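Local coordinates for protein flavin adenine dinucleotide synthase (Saccharomyces cerevisiae, PDB 2WSI) that catalyses the adenylation of FMN with ATP to make the coenzyme FAD, releasing diphosphate, at residues Glu32-Thr37 / Leu70-Ser75. Numbering follows the deposited sequence.
Sequences EAIRLT and LLLYLS
Leu-72 and the pair Thr-37 and Ile-34 show how one forked side chain can join two helices by serving two neighbours at once. The leucine rises from helix 64-87 toward helix 25-45, and its CB already lies 4.4 Å from CG2 of Thr-37. CG then splits the chain into two methyls with different tasks. CD1 meets the threonine methyl CG2 at 3.9 Å, the two side chains crossing nearly at right angles. CD2 turns instead to Ile-34, standing 4.2 Å from its CG1 and about as far from its CG2. Phe-205 of helix 199-209 touches both Leu-72 and Ile-34, adding a third helix to the apolar cluster.

Thr-37 divides its labour. Its CB points toward helix 64-87, and with CG2 anti to the backbone N it is this methyl that meets Leu-72, while OG1, at chi1 -65°, is left to bond the carbonyl O of Pro-193 and NE1 of Trp-197. These bonds satisfy the buried hydroxyl, leaving the methyl for the leucine.

Helix 64-87 follows strand 56-59 of the PAPS reductase-type domain, and the side chain of Leu-72 is about 12 Å from the bound FAD, so the contact packs two helices near the nucleotide site without lining it. Aliphatic carbons meeting at such spacings imply non-directional dispersion and burial from water, while the hydroxyl of Thr-37 makes its directional bonds to Pro-193 and Trp-197.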
ATOM      1  N   GLU A  32      12.735  10.747  -4.581  1.00 12.53           N
ATOM      2  CA  GLU A  32      13.803   9.763  -4.625  1.00 19.33           C
ATOM      3  C   GLU A  32      13.323   8.339  -4.297  1.00 14.68           C
ATOM      4  O   GLU A  32      13.786   7.372  -4.914  1.00 13.28           O
ATOM      5  CB  GLU A  32      14.920  10.102  -3.647  1.00 22.45           C
ATOM      6  CG  GLU A  32      15.992   9.020  -3.610  1.00 20.36           C
ATOM      7  CD  GLU A  32      17.108   9.322  -2.616  1.00 46.84           C
ATOM      8  OE1 GLU A  32      16.859   9.204  -1.392  1.00 56.50           O
ATOM      9  OE2 GLU A  32      18.235   9.665  -3.057  1.00 56.63           O
ATOM     10  N   ALA A  33      12.466   8.194  -3.288  1.00 14.04           N
ATOM     11  CA  ALA A  33      11.967   6.857  -2.941  1.00 15.40           C
ATOM     12  C   ALA A  33      11.163   6.259  -4.117  1.00 11.53           C
ATOM     13  O   ALA A  33      11.192   5.034  -4.365  1.00  9.29           O
ATOM     14  CB  ALA A  33      11.115   6.929  -1.693  1.00 13.66           C
ATOM     15  N   ILE A  34      10.424   7.119  -4.805  1.00  7.75           N
ATOM     16  CA  ILE A  34       9.667   6.705  -5.988  1.00  9.93           C
ATOM     17  C   ILE A  34      10.618   6.208  -7.074  1.00 12.45           C
ATOM     18  O   ILE A  34      10.436   5.125  -7.650  1.00  9.66           O
ATOM     19  CB  ILE A  34       8.811   7.859  -6.535  1.00 12.16           C
ATOM     20  CG1 ILE A  34       7.601   8.105  -5.613  1.00 14.06           C
ATOM     21  CG2 ILE A  34       8.271   7.551  -7.935  1.00  8.98           C
ATOM     22  CD1 ILE A  34       6.881   9.395  -5.919  1.00  9.51           C
ATOM     23  N   ARG A  35      11.654   6.982  -7.356  1.00  9.95           N
ATOM     24  CA  ARG A  35      12.585   6.575  -8.409  1.00 11.42           C
ATOM     25  C   ARG A  35      13.268   5.260  -8.141  1.00 10.43           C
ATOM     26  O   ARG A  35      13.444   4.448  -9.049  1.00  9.64           O
ATOM     27  CB  ARG A  35      13.615   7.662  -8.665  1.00 12.56           C
ATOM     28  CG  ARG A  35      13.036   8.736  -9.567  1.00 17.74           C
ATOM     29  CD  ARG A  35      14.114   9.699 -10.009  1.00 23.03           C
ATOM     30  NE  ARG A  35      14.276  10.703  -8.977  1.00 40.37           N
ATOM     31  CZ  ARG A  35      13.714  11.899  -9.039  1.00 32.03           C
ATOM     32  NH1 ARG A  35      13.010  12.234 -10.109  1.00 29.24           N
ATOM     33  NH2 ARG A  35      13.889  12.767  -8.058  1.00 23.95           N
ATOM     34  N   LEU A  36      13.639   5.018  -6.894  1.00 11.11           N
ATOM     35  CA  LEU A  36      14.276   3.752  -6.572  1.00 15.61           C
ATOM     36  C   LEU A  36      13.301   2.565  -6.678  1.00 13.68           C
ATOM     37  O   LEU A  36      13.642   1.526  -7.214  1.00 10.95           O
ATOM     38  CB  LEU A  36      14.827   3.803  -5.162  1.00 13.25           C
ATOM     39  CG  LEU A  36      15.511   2.522  -4.709  1.00 14.49           C
ATOM     40  CD1 LEU A  36      16.692   2.143  -5.634  1.00 20.21           C
ATOM     41  CD2 LEU A  36      15.970   2.750  -3.273  1.00 18.95           C
ATOM     42  N   THR A  37      12.121   2.697  -6.087  1.00 10.64           N
ATOM     43  CA  THR A  37      11.110   1.639  -6.210  1.00 11.39           C
ATOM     44  C   THR A  37      10.829   1.311  -7.687  1.00 12.97           C
ATOM     45  O   THR A  37      10.763   0.134  -8.077  1.00  8.16           O
ATOM     46  CB  THR A  37       9.817   2.041  -5.497  1.00 10.57           C
ATOM     47  OG1 THR A  37      10.057   2.148  -4.085  1.00  9.12           O
ATOM     48  CG2 THR A  37       8.723   1.006  -5.735  1.00  9.92           C
ATOM     49  N   LEU A  70       0.991  -0.604  -4.601  1.00  5.33           N
ATOM     50  CA  LEU A  70       0.116  -0.954  -5.720  1.00  6.13           C
ATOM     51  C   LEU A  70       0.004   0.188  -6.727  1.00  5.01           C
ATOM     52  O   LEU A  70       0.071  -0.036  -7.935  1.00  6.32           O
ATOM     53  CB  LEU A  70      -1.280  -1.340  -5.190  1.00  5.67           C
ATOM     54  CG  LEU A  70      -2.254  -1.689  -6.314  1.00  6.59           C
ATOM     55  CD1 LEU A  70      -1.701  -2.817  -7.192  1.00  8.19           C
ATOM     56  CD2 LEU A  70      -3.623  -2.091  -5.714  1.00 12.38           C
ATOM     57  N   LEU A  71      -0.131   1.427  -6.251  1.00  5.96           N
ATOM     58  CA  LEU A  71      -0.143   2.567  -7.168  1.00  8.34           C
ATOM     59  C   LEU A  71       1.172   2.647  -7.949  1.00  6.56           C
ATOM     60  O   LEU A  71       1.151   2.831  -9.152  1.00  6.72           O
ATOM     61  CB  LEU A  71      -0.394   3.895  -6.443  1.00  7.30           C
ATOM     62  CG  LEU A  71      -1.686   4.050  -5.651  1.00 10.29           C
ATOM     63  CD1 LEU A  71      -1.703   5.417  -4.954  1.00 15.80           C
ATOM     64  CD2 LEU A  71      -2.913   3.873  -6.546  1.00 11.18           C
ATOM     65  N   LEU A  72       2.313   2.498  -7.273  1.00  7.67           N
ATOM     66  CA  LEU A  72       3.620   2.513  -7.964  1.00  9.19           C
ATOM     67  C   LEU A  72       3.765   1.353  -8.960  1.00  8.41           C
ATOM     68  O   LEU A  72       4.305   1.505 -10.056  1.00  7.01           O
ATOM     69  CB  LEU A  72       4.776   2.481  -6.947  1.00  3.79           C
ATOM     70  CG  LEU A  72       4.759   3.700  -6.027  1.00  7.86           C
ATOM     71  CD1 LEU A  72       5.766   3.466  -4.903  1.00  9.69           C
ATOM     72  CD2 LEU A  72       5.064   4.973  -6.825  1.00 11.07           C
ATOM     73  N   TYR A  73       3.252   0.196  -8.571  1.00  6.47           N
ATOM     74  CA  TYR A  73       3.342  -1.013  -9.368  1.00  5.92           C
ATOM     75  C   TYR A  73       2.541  -0.821 -10.659  1.00  7.44           C
ATOM     76  O   TYR A  73       3.015  -1.149 -11.754  1.00  7.01           O
ATOM     77  CB  TYR A  73       2.740  -2.163  -8.563  1.00  6.89           C
ATOM     78  CG  TYR A  73       2.988  -3.549  -9.119  1.00  9.86           C
ATOM     79  CD1 TYR A  73       4.178  -4.218  -8.825  1.00 14.15           C
ATOM     80  CD2 TYR A  73       2.042  -4.203  -9.883  1.00  8.84           C
ATOM     81  CE1 TYR A  73       4.419  -5.488  -9.275  1.00 10.42           C
ATOM     82  CE2 TYR A  73       2.267  -5.501 -10.367  1.00 12.76           C
ATOM     83  CZ  TYR A  73       3.470  -6.140 -10.041  1.00 13.86           C
ATOM     84  OH  TYR A  73       3.752  -7.424 -10.457  1.00 14.68           O
ATOM     85  N   LEU A  74       1.344  -0.255 -10.529  1.00  8.13           N
ATOM     86  CA  LEU A  74       0.493   0.007 -11.696  1.00  7.33           C
ATOM     87  C   LEU A  74       1.134   1.039 -12.595  1.00  8.56           C
ATOM     88  O   LEU A  74       1.094   0.917 -13.812  1.00  8.57           O
ATOM     89  CB  LEU A  74      -0.909   0.487 -11.256  1.00  6.63           C
ATOM     90  CG  LEU A  74      -1.746  -0.667 -10.663  1.00  9.05           C
ATOM     91  CD1 LEU A  74      -2.945  -0.148  -9.910  1.00 11.85           C
ATOM     92  CD2 LEU A  74      -2.140  -1.648 -11.774  1.00 15.75           C
ATOM     93  N   SER A  75       1.731   2.060 -11.997  1.00  8.28           N
ATOM     94  CA  SER A  75       2.490   3.014 -12.792  1.00  8.19           C
ATOM     95  C   SER A  75       3.587   2.333 -13.614  1.00  9.74           C
ATOM     96  O   SER A  75       3.753   2.610 -14.815  1.00 13.26           O
ATOM     97  CB  SER A  75       3.101   4.085 -11.888  1.00 15.60           C
ATOM     98  OG  SER A  75       3.868   4.977 -12.668  1.00 20.23           O
TER